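Side-chain contacts in 3-phytase (Klebsiella pneumoniae, PDB 2WNH), which probably hydrolyses phytate (inositol hexakisphosphate) to release phosphate, as a member of the histidine acid phosphatase family: residues B[162-165]-B[166-169]; B[204-207]-B[208-212]; B[221-224]-B[225-228]. The protein carries 3 engineered substitutions. One frame throughout, in Å; residues are numbered along the deposited sequence.

Interaction 1 (B[162-165]-B[166-169])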
ATOM      1  N   GLN B 162      -5.813 -15.744 -55.343  1.00 30.11           N
ATOM      2  CA  GLN B 162      -4.914 -14.910 -56.137  1.00 31.00           C
ATOM      3  C   GLN B 162      -4.764 -13.516 -55.534  1.00 30.03           C
ATOM      4  O   GLN B 162      -3.657 -12.973 -55.498  1.00 29.53           O
ATOM      5  CB  GLN B 162      -5.376 -14.832 -57.608  1.00 31.88           C
ATOM      6  CG  GLN B 162      -4.438 -14.016 -58.533  1.00 37.26           C
ATOM      7  CD  GLN B 162      -2.987 -14.542 -58.557  1.00 42.43           C
ATOM      8  OE1 GLN B 162      -2.028 -13.767 -58.445  1.00 45.64           O
ATOM      9  NE2 GLN B 162      -2.829 -15.861 -58.694  1.00 43.28           N
ATOM     10  N   ALA B 163      -5.872 -12.955 -55.049  1.00 29.74           N
ATOM     11  CA  ALA B 163      -5.874 -11.619 -54.448  1.00 29.64           C
ATOM     12  C   ALA B 163      -5.040 -11.561 -53.162  1.00 28.70           C
ATOM     13  O   ALA B 163      -4.493 -10.520 -52.826  1.00 29.49           O
ATOM     14  CB  ALA B 163      -7.305 -11.154 -54.176  1.00 30.29           C
ATOM     15  N   LEU B 164      -4.929 -12.688 -52.470  1.00 28.77           N
ATOM     16  CA  LEU B 164      -4.124 -12.769 -51.234  1.00 27.30           C
ATOM     17  C   LEU B 164      -2.694 -13.272 -51.461  1.00 27.97           C
ATOM     18  O   LEU B 164      -1.958 -13.535 -50.505  1.00 25.34           O
ATOM     19  CB  LEU B 164      -4.853 -13.637 -50.197  1.00 27.30           C
ATOM     20  CG  LEU B 164      -5.890 -12.880 -49.359  1.00 28.18           C
ATOM     21  CD1 LEU B 164      -6.938 -13.817 -48.797  1.00 27.97           C
ATOM     22  CD2 LEU B 164      -5.205 -12.081 -48.241  1.00 28.69           C
ATOM     23  N   ALA B 165      -2.296 -13.401 -52.731  1.00 27.74           N
ATOM     24  CA  ALA B 165      -0.980 -13.965 -53.063  1.00 28.20           C
ATOM     25  C   ALA B 165       0.204 -13.312 -52.322  1.00 27.67           C
ATOM     26  O   ALA B 165       1.070 -14.039 -51.828  1.00 27.59           O
ATOM     27  CB  ALA B 165      -0.747 -13.966 -54.579  1.00 28.42           C
ATOM     28  N   PRO B 166       0.252 -11.959 -52.250  1.00 27.92           N
ATOM     29  CA  PRO B 166       1.356 -11.343 -51.506  1.00 27.87           C
ATOM     30  C   PRO B 166       1.410 -11.769 -50.028  1.00 27.30           C
ATOM     31  O   PRO B 166       2.491 -12.034 -49.509  1.00 26.61           O
ATOM     32  CB  PRO B 166       1.082  -9.839 -51.622  1.00 28.34           C
ATOM     33  CG  PRO B 166       0.167  -9.685 -52.777  1.00 29.30           C
ATOM     34  CD  PRO B 166      -0.646 -10.939 -52.829  1.00 27.49           C
ATOM     35  N   THR B 167       0.246 -11.843 -49.375  1.00 25.77           N
ATOM     36  CA  THR B 167       0.166 -12.253 -47.976  1.00 24.94           C
ATOM     37  C   THR B 167       0.542 -13.732 -47.826  1.00 24.73           C
ATOM     38  O   THR B 167       1.300 -14.115 -46.929  1.00 23.23           O
ATOM     39  CB  THR B 167      -1.258 -12.001 -47.424  1.00 24.24           C
ATOM     40  OG1 THR B 167      -1.614 -10.629 -47.631  1.00 25.01           O
ATOM     41  CG2 THR B 167      -1.327 -12.336 -45.913  1.00 25.20           C
ATOM     42  N   ILE B 168       0.033 -14.567 -48.736  1.00 24.50           N
ATOM     43  CA  ILE B 168       0.380 -15.977 -48.738  1.00 24.33           C
ATOM     44  C   ILE B 168       1.902 -16.151 -48.827  1.00 23.95           C
ATOM     45  O   ILE B 168       2.472 -16.985 -48.131  1.00 22.92           O
ATOM     46  CB  ILE B 168      -0.361 -16.750 -49.879  1.00 24.91           C
ATOM     47  CG1 ILE B 168      -1.882 -16.632 -49.667  1.00 24.98           C
ATOM     48  CG2 ILE B 168       0.080 -18.217 -49.916  1.00 24.70           C
ATOM     49  CD1 ILE B 168      -2.745 -17.053 -50.871  1.00 25.66           C
ATOM     50  N   GLN B 169       2.539 -15.331 -49.665  1.00 25.52           N
ATOM     51  CA  GLN B 169       3.995 -15.361 -49.848  1.00 26.63           C
ATOM     52  C   GLN B 169       4.765 -15.004 -48.562  1.00 26.22           C
ATOM     53  O   GLN B 169       5.715 -15.702 -48.185  1.00 25.55           O
ATOM     54  CB  GLN B 169       4.387 -14.463 -51.036  1.00 27.17           C
ATOM     55  CG  GLN B 169       5.892 -14.353 -51.316  1.00 33.69           C
ATOM     56  CD  GLN B 169       6.607 -15.702 -51.482  1.00 37.57           C
ATOM     57  OE1 GLN B 169       6.066 -16.661 -52.054  1.00 39.08           O
ATOM     58  NE2 GLN B 169       7.845 -15.766 -50.988  1.00 39.31           N
TER

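Interaction 2 (B[204-207]-B[208-212])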
ATOM      1  N   LEU B 204      -6.938 -22.125 -46.909  1.00 24.21           N
ATOM      2  CA  LEU B 204      -7.167 -20.907 -46.137  1.00 24.80           C
ATOM      3  C   LEU B 204      -7.376 -21.174 -44.646  1.00 24.17           C
ATOM      4  O   LEU B 204      -6.779 -20.491 -43.807  1.00 25.21           O
ATOM      5  CB  LEU B 204      -8.377 -20.143 -46.688  1.00 24.68           C
ATOM      6  CG  LEU B 204      -8.808 -18.875 -45.928  1.00 25.74           C
ATOM      7  CD1 LEU B 204      -7.671 -17.867 -45.850  1.00 27.09           C
ATOM      8  CD2 LEU B 204      -9.989 -18.230 -46.590  1.00 24.63           C
ATOM      9  N   SER B 205      -8.199 -22.161 -44.312  1.00 23.22           N
ATOM     10  CA  SER B 205      -8.509 -22.392 -42.903  1.00 23.10           C
ATOM     11  C   SER B 205      -7.253 -22.746 -42.116  1.00 23.63           C
ATOM     12  O   SER B 205      -7.054 -22.214 -41.023  1.00 21.73           O
ATOM     13  CB  SER B 205      -9.632 -23.420 -42.693  1.00 23.18           C
ATOM     14  OG  SER B 205      -9.258 -24.707 -43.150  1.00 30.12           O
ATOM     15  N   VAL B 206      -6.401 -23.614 -42.669  1.00 22.47           N
ATOM     16  CA  VAL B 206      -5.163 -23.992 -41.987  1.00 23.01           C
ATOM     17  C   VAL B 206      -4.167 -22.826 -41.985  1.00 21.94           C
ATOM     18  O   VAL B 206      -3.492 -22.601 -40.991  1.00 20.90           O
ATOM     19  CB  VAL B 206      -4.553 -25.303 -42.531  1.00 23.42           C
ATOM     20  CG1 VAL B 206      -3.270 -25.665 -41.765  1.00 24.77           C
ATOM     21  CG2 VAL B 206      -5.562 -26.450 -42.381  1.00 23.63           C
ATOM     22  N   MET B 207      -4.107 -22.061 -43.075  1.00 21.72           N
ATOM     23  CA  MET B 207      -3.299 -20.842 -43.073  1.00 21.99           C
ATOM     24  C   MET B 207      -3.713 -19.898 -41.951  1.00 21.62           C
ATOM     25  O   MET B 207      -2.859 -19.301 -41.288  1.00 20.91           O
ATOM     26  CB  MET B 207      -3.359 -20.121 -44.411  1.00 21.82           C
ATOM     27  CG  MET B 207      -2.443 -20.762 -45.453  1.00 26.50           C
ATOM     28  SD  MET B 207      -2.516 -19.889 -47.014  1.00 28.61           S
ATOM     29  CE  MET B 207      -3.306 -21.119 -48.040  1.00 36.94           C
ATOM     30  N   ALA B 208      -5.020 -19.774 -41.751  1.00 21.93           N
ATOM     31  CA  ALA B 208      -5.555 -18.951 -40.656  1.00 21.73           C
ATOM     32  C   ALA B 208      -5.119 -19.490 -39.285  1.00 21.83           C
ATOM     33  O   ALA B 208      -4.773 -18.686 -38.405  1.00 21.43           O
ATOM     34  CB  ALA B 208      -7.090 -18.864 -40.757  1.00 21.75           C
ATOM     35  N   ASN B 209      -5.129 -20.814 -39.110  1.00 20.97           N
ATOM     36  CA  ASN B 209      -4.589 -21.464 -37.907  1.00 22.06           C
ATOM     37  C   ASN B 209      -3.119 -21.077 -37.698  1.00 21.78           C
ATOM     38  O   ASN B 209      -2.674 -20.865 -36.566  1.00 21.63           O
ATOM     39  CB  ASN B 209      -4.613 -23.008 -38.011  1.00 22.71           C
ATOM     40  CG  ASN B 209      -6.004 -23.621 -37.953  1.00 27.25           C
ATOM     41  OD1 ASN B 209      -6.205 -24.745 -38.455  1.00 32.14           O
ATOM     42  ND2 ASN B 209      -6.959 -22.930 -37.327  1.00 25.28           N
ATOM     43  N   MET B 210      -2.351 -21.045 -38.792  1.00 20.71           N
ATOM     44  CA  MET B 210      -0.930 -20.694 -38.708  1.00 20.46           C
ATOM     45  C   MET B 210      -0.730 -19.242 -38.267  1.00 19.26           C
ATOM     46  O   MET B 210       0.074 -18.972 -37.385  1.00 18.69           O
ATOM     47  CB  MET B 210      -0.225 -20.955 -40.048  1.00 21.10           C
ATOM     48  CG  MET B 210      -0.045 -22.421 -40.354  1.00 24.07           C
ATOM     49  SD  MET B 210       0.750 -22.597 -41.983  1.00 31.62           S
ATOM     50  CE  MET B 210      -0.665 -22.788 -43.007  1.00 32.77           C
ATOM     51  N   VAL B 211      -1.458 -18.319 -38.896  1.00 17.81           N
ATOM     52  CA  VAL B 211      -1.389 -16.891 -38.572  1.00 19.15           C
ATOM     53  C   VAL B 211      -1.807 -16.606 -37.119  1.00 18.57           C
ATOM     54  O   VAL B 211      -1.131 -15.855 -36.431  1.00 17.95           O
ATOM     55  CB  VAL B 211      -2.211 -16.060 -39.573  1.00 19.36           C
ATOM     56  CG1 VAL B 211      -2.390 -14.605 -39.095  1.00 20.20           C
ATOM     57  CG2 VAL B 211      -1.536 -16.107 -40.948  1.00 17.86           C
ATOM     58  N   GLU B 212      -2.893 -17.216 -36.659  1.00 18.46           N
ATOM     59  CA  GLU B 212      -3.272 -17.098 -35.229  1.00 17.59           C
ATOM     60  C   GLU B 212      -2.151 -17.578 -34.300  1.00 18.94           C
ATOM     61  O   GLU B 212      -1.824 -16.901 -33.318  1.00 17.54           O
ATOM     62  CB  GLU B 212      -4.561 -17.857 -34.941  1.00 17.38           C
ATOM     63  CG  GLU B 212      -5.104 -17.661 -33.497  1.00 20.31           C
ATOM     64  CD  GLU B 212      -5.584 -16.237 -33.194  1.00 22.18           C
ATOM     65  OE1 GLU B 212      -6.088 -15.533 -34.103  1.00 24.62           O
ATOM     66  OE2 GLU B 212      -5.484 -15.827 -32.008  1.00 25.87           O
TER

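Interaction 3 (B[221-224]-B[225-228])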
ATOM      1  N   ASN B 221       5.392 -13.200 -26.068  1.00 15.11           N
ATOM      2  CA  ASN B 221       6.838 -12.977 -25.844  1.00 15.76           C
ATOM      3  C   ASN B 221       7.689 -14.271 -25.930  1.00 15.59           C
ATOM      4  O   ASN B 221       8.672 -14.453 -25.177  1.00 16.15           O
ATOM      5  CB  ASN B 221       7.096 -12.208 -24.518  1.00 14.72           C
ATOM      6  CG  ASN B 221       8.498 -11.594 -24.463  1.00 18.74           C
ATOM      7  OD1 ASN B 221       9.105 -11.322 -25.507  1.00 17.37           O
ATOM      8  ND2 ASN B 221       9.024 -11.385 -23.248  1.00 16.49           N
ATOM      9  N   LEU B 222       7.310 -15.190 -26.833  1.00 16.40           N
ATOM     10  CA  LEU B 222       8.215 -16.302 -27.186  1.00 16.18           C
ATOM     11  C   LEU B 222       9.509 -15.730 -27.761  1.00 17.81           C
ATOM     12  O   LEU B 222       9.481 -14.712 -28.462  1.00 16.86           O
ATOM     13  CB  LEU B 222       7.596 -17.201 -28.275  1.00 16.18           C
ATOM     14  CG  LEU B 222       6.484 -18.180 -27.918  1.00 15.85           C
ATOM     15  CD1 LEU B 222       6.129 -19.026 -29.145  1.00 17.02           C
ATOM     16  CD2 LEU B 222       6.799 -19.115 -26.742  1.00 18.03           C
ATOM     17  N   PRO B 223      10.643 -16.381 -27.463  1.00 19.06           N
ATOM     18  CA  PRO B 223      11.894 -16.053 -28.167  1.00 19.81           C
ATOM     19  C   PRO B 223      11.666 -16.104 -29.667  1.00 20.52           C
ATOM     20  O   PRO B 223      10.904 -16.959 -30.122  1.00 20.35           O
ATOM     21  CB  PRO B 223      12.828 -17.184 -27.745  1.00 19.99           C
ATOM     22  CG  PRO B 223      12.335 -17.586 -26.376  1.00 20.33           C
ATOM     23  CD  PRO B 223      10.831 -17.441 -26.456  1.00 18.67           C
ATOM     24  N   LEU B 224      12.315 -15.212 -30.419  1.00 20.50           N
ATOM     25  CA  LEU B 224      12.129 -15.153 -31.880  1.00 22.14           C
ATOM     26  C   LEU B 224      12.509 -16.460 -32.570  1.00 23.14           C
ATOM     27  O   LEU B 224      11.888 -16.851 -33.566  1.00 21.85           O
ATOM     28  CB  LEU B 224      12.924 -14.009 -32.487  1.00 22.57           C
ATOM     29  CG  LEU B 224      12.562 -12.588 -32.023  1.00 23.99           C
ATOM     30  CD1 LEU B 224      13.434 -11.578 -32.743  1.00 27.59           C
ATOM     31  CD2 LEU B 224      11.071 -12.246 -32.191  1.00 23.90           C
ATOM     32  N   SER B 225      13.497 -17.155 -32.005  1.00 24.34           N
ATOM     33  CA  SER B 225      13.922 -18.459 -32.527  1.00 25.44           C
ATOM     34  C   SER B 225      12.837 -19.525 -32.427  1.00 26.71           C
ATOM     35  O   SER B 225      12.903 -20.549 -33.115  1.00 26.75           O
ATOM     36  CB  SER B 225      15.185 -18.941 -31.803  1.00 25.87           C
ATOM     37  OG  SER B 225      14.892 -19.283 -30.452  1.00 26.90           O
ATOM     38  N   GLN B 226      11.834 -19.272 -31.585  1.00 26.08           N
ATOM     39  CA  GLN B 226      10.796 -20.235 -31.282  1.00 26.01           C
ATOM     40  C   GLN B 226       9.438 -19.802 -31.824  1.00 25.98           C
ATOM     41  O   GLN B 226       8.453 -20.526 -31.687  1.00 24.22           O
ATOM     42  CB  GLN B 226      10.686 -20.430 -29.771  1.00 26.24           C
ATOM     43  CG  GLN B 226      11.860 -21.162 -29.132  1.00 31.20           C
ATOM     44  CD  GLN B 226      11.730 -21.231 -27.620  1.00 35.86           C
ATOM     45  OE1 GLN B 226      10.619 -21.267 -27.080  1.00 40.79           O
ATOM     46  NE2 GLN B 226      12.864 -21.239 -26.926  1.00 37.37           N
ATOM     47  N   LEU B 227       9.394 -18.611 -32.404  1.00 25.31           N
ATOM     48  CA  LEU B 227       8.158 -18.081 -32.957  1.00 26.34           C
ATOM     49  C   LEU B 227       8.008 -18.588 -34.395  1.00 26.60           C
ATOM     50  O   LEU B 227       7.126 -19.404 -34.677  1.00 26.52           O
ATOM     51  CB  LEU B 227       8.126 -16.539 -32.876  1.00 26.08           C
ATOM     52  CG  LEU B 227       7.001 -15.832 -33.649  1.00 26.65           C
ATOM     53  CD1 LEU B 227       5.634 -16.312 -33.146  1.00 29.00           C
ATOM     54  CD2 LEU B 227       7.128 -14.328 -33.559  1.00 26.74           C
ATOM     55  N   ALA B 228       8.876 -18.120 -35.288  1.00 25.95           N
ATOM     56  CA  ALA B 228       8.879 -18.588 -36.672  1.00 26.63           C
ATOM     57  C   ALA B 228      10.326 -18.818 -37.079  1.00 27.04           C
ATOM     58  O   ALA B 228      10.788 -18.267 -38.081  1.00 28.59           O
ATOM     59  CB  ALA B 228       8.218 -17.560 -37.595  1.00 26.32           C
TER
HETATM   60  O   HOH W   1      10.537 -15.492 -35.449  1.00 20.82           O

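Interaction 1 (B[162-165]-B[166-169])
Ile168 turns CG1 anti to its own carbonyl carbon and beside its N (chi1 -61°), which folds the long branch of the side chain back on Leu164. CG1 settles 3.2 Å from Leu164 O, and the terminal methyl CD1 goes on to Leu164 CB at 4.1 Å. Thr167 has nearly the same first torsion (-55°), here placing OG1 beside the backbone N; its side chain runs alongside that of Leu164, pointing the same way, and OG1 meets the Leu164 CD2 methyl at 3.9 Å.

The backbone here is a break between two consecutive helices. Leu164 is the first residue to leave helix 157-163 and also the N-cap of helix 165-175. Ala165 N still reaches back to Gln162 O at 3.1 Å, whereas Leu164 O already takes Ile168 N in a nearly straight bond (2.9 Å, N-H...O 171°), followed by Gln169 N to Ala165 O. Pro166 suits the first turn, where helical backbone N atoms have no carbonyl within the helix to bond. The buried Leu164 packs on Pro243, Leu244 and Glu247 of helix 243-250 and on Trp189, while Ile168 meets Phe185 and Trp189. Toward the outside, the Gln169 amide bonds to Gln173 one turn further along.

Interaction 2 (B[204-207]-B[208-212])
Met210 and Met207 cross obliquely, the thioether of Met210 hooking back so that its CE methyl rests on the earlier turn. The chain leaves with CG beside the backbone N, runs straight through chi2 and bends sharply at the sulfur (chi3 -94°). That bend brings CE to 3.6 Å from Met207 CG and 3.3 Å from Met207 CA, on the flank of the residue rather than against its sulfur. CE also reaches Val206, whose CG1 branch, anti to its own backbone N (chi1 -179°), lies 4.1 Å away. The methyl thus sits close over the backbone of Met207 while touching side-chain carbons of both residues.

Asn209 leans back over the backbone instead: its CB is 3.2 Å from Val206 O and its amide carbon CG 3.5 Å from Ser205 O. Ala208 CB likewise abuts Ser205 O at 3.4 Å. All this is built on the regular i to i+4 bonding at the start of helix 204-219, from Ala208 N to Leu204 O (2.8 Å) through to Val211 N to Met207 O. Glu212 reaches away from the other segment, and its two carboxylate oxygens form salt bridges with Arg24 and Arg215; Arg24 belongs to the Arg-His-Gly-x-Arg-x-Pro signature of histidine acid phosphatases, so this carboxylate could steady it. Ser205 OG bonds back to Ile201 O, ahead of the helix. Several elements enclose this first part of the helix: Ile38 of helix 32-42 meets Asn209 and Met210, Leu171 of helix 165-175 meets Met207 and Val211, and Asn248 of helix 243-250 meets Leu204 and Ala208.

Interaction 3 (B[221-224]-B[225-228])
Leu224 O is gripped from two directions. A water donates to it at 2.7 Å and in turn accepts from Ala228 N at 3.1 Å, bridging a gap too wide for a direct backbone bond. Leu227 N also reaches Leu224 O, but in a longer bond (3.3 Å) that arrives from well above the carbonyl plane, 74° out of it. One residue earlier, Gln226 N bonds to Pro223 O at 2.9 Å, again with the donor above the plane, so the chain winds tightly in two steps.

The side chains follow this winding. Gln226 places CG beside its backbone N (chi1 -70°) and stays extended beyond it, which carries the amide back past Pro223. There the proline ring meets the amide obliquely, its CB-CG-CD side set over the amide face, the closest approach being Pro223 CG to Gln226 NE2 at 3.7 Å. Ser225 adds its OG at 4.0 Å from Pro223 CB. On another side of the turn, Leu222 CD1 touches Gln226 O at 3.8 Å, an oxygen that also accepts from Thr47 OG1.

Leu227 and Leu224 pack on Trp218 of helix 204-219, tying the segment back to the helix it has just left. Asn221 bonds through its side-chain amide to Gly117 and Asp110 of the second subunit, and Pro223 packs on Ala119 of that subunit, so the exit from the helix also belongs to the subunit interface. Such a sequence, a Schellman motif at Asn221 whose positive phi turns the chain away, is a helix C-terminus running into two overlapping type I beta turns, 223-226 and 224-227.

How the interactions relate
The three contacts follow one another along the chain. Interactions 1 and 2 have centres about 13 Å apart and touch directly, Ile168 CG2 lying 4.2 Å from Met207 SD. Helix 165-175, which interaction 1 starts, packs through Leu171 on helix 204-219, which carries interaction 2; Trp189 and helix 243-250 contact both. Interaction 3 lies beyond the far end of helix 204-219, its centre about 18 Å from that of interaction 2 and about 24 Å from that of interaction 1. Together they mark a helix start, the first turns of helix 204-219 packed between neighbours, and the exit from that helix; of the three, only interaction 3 meets the second subunit.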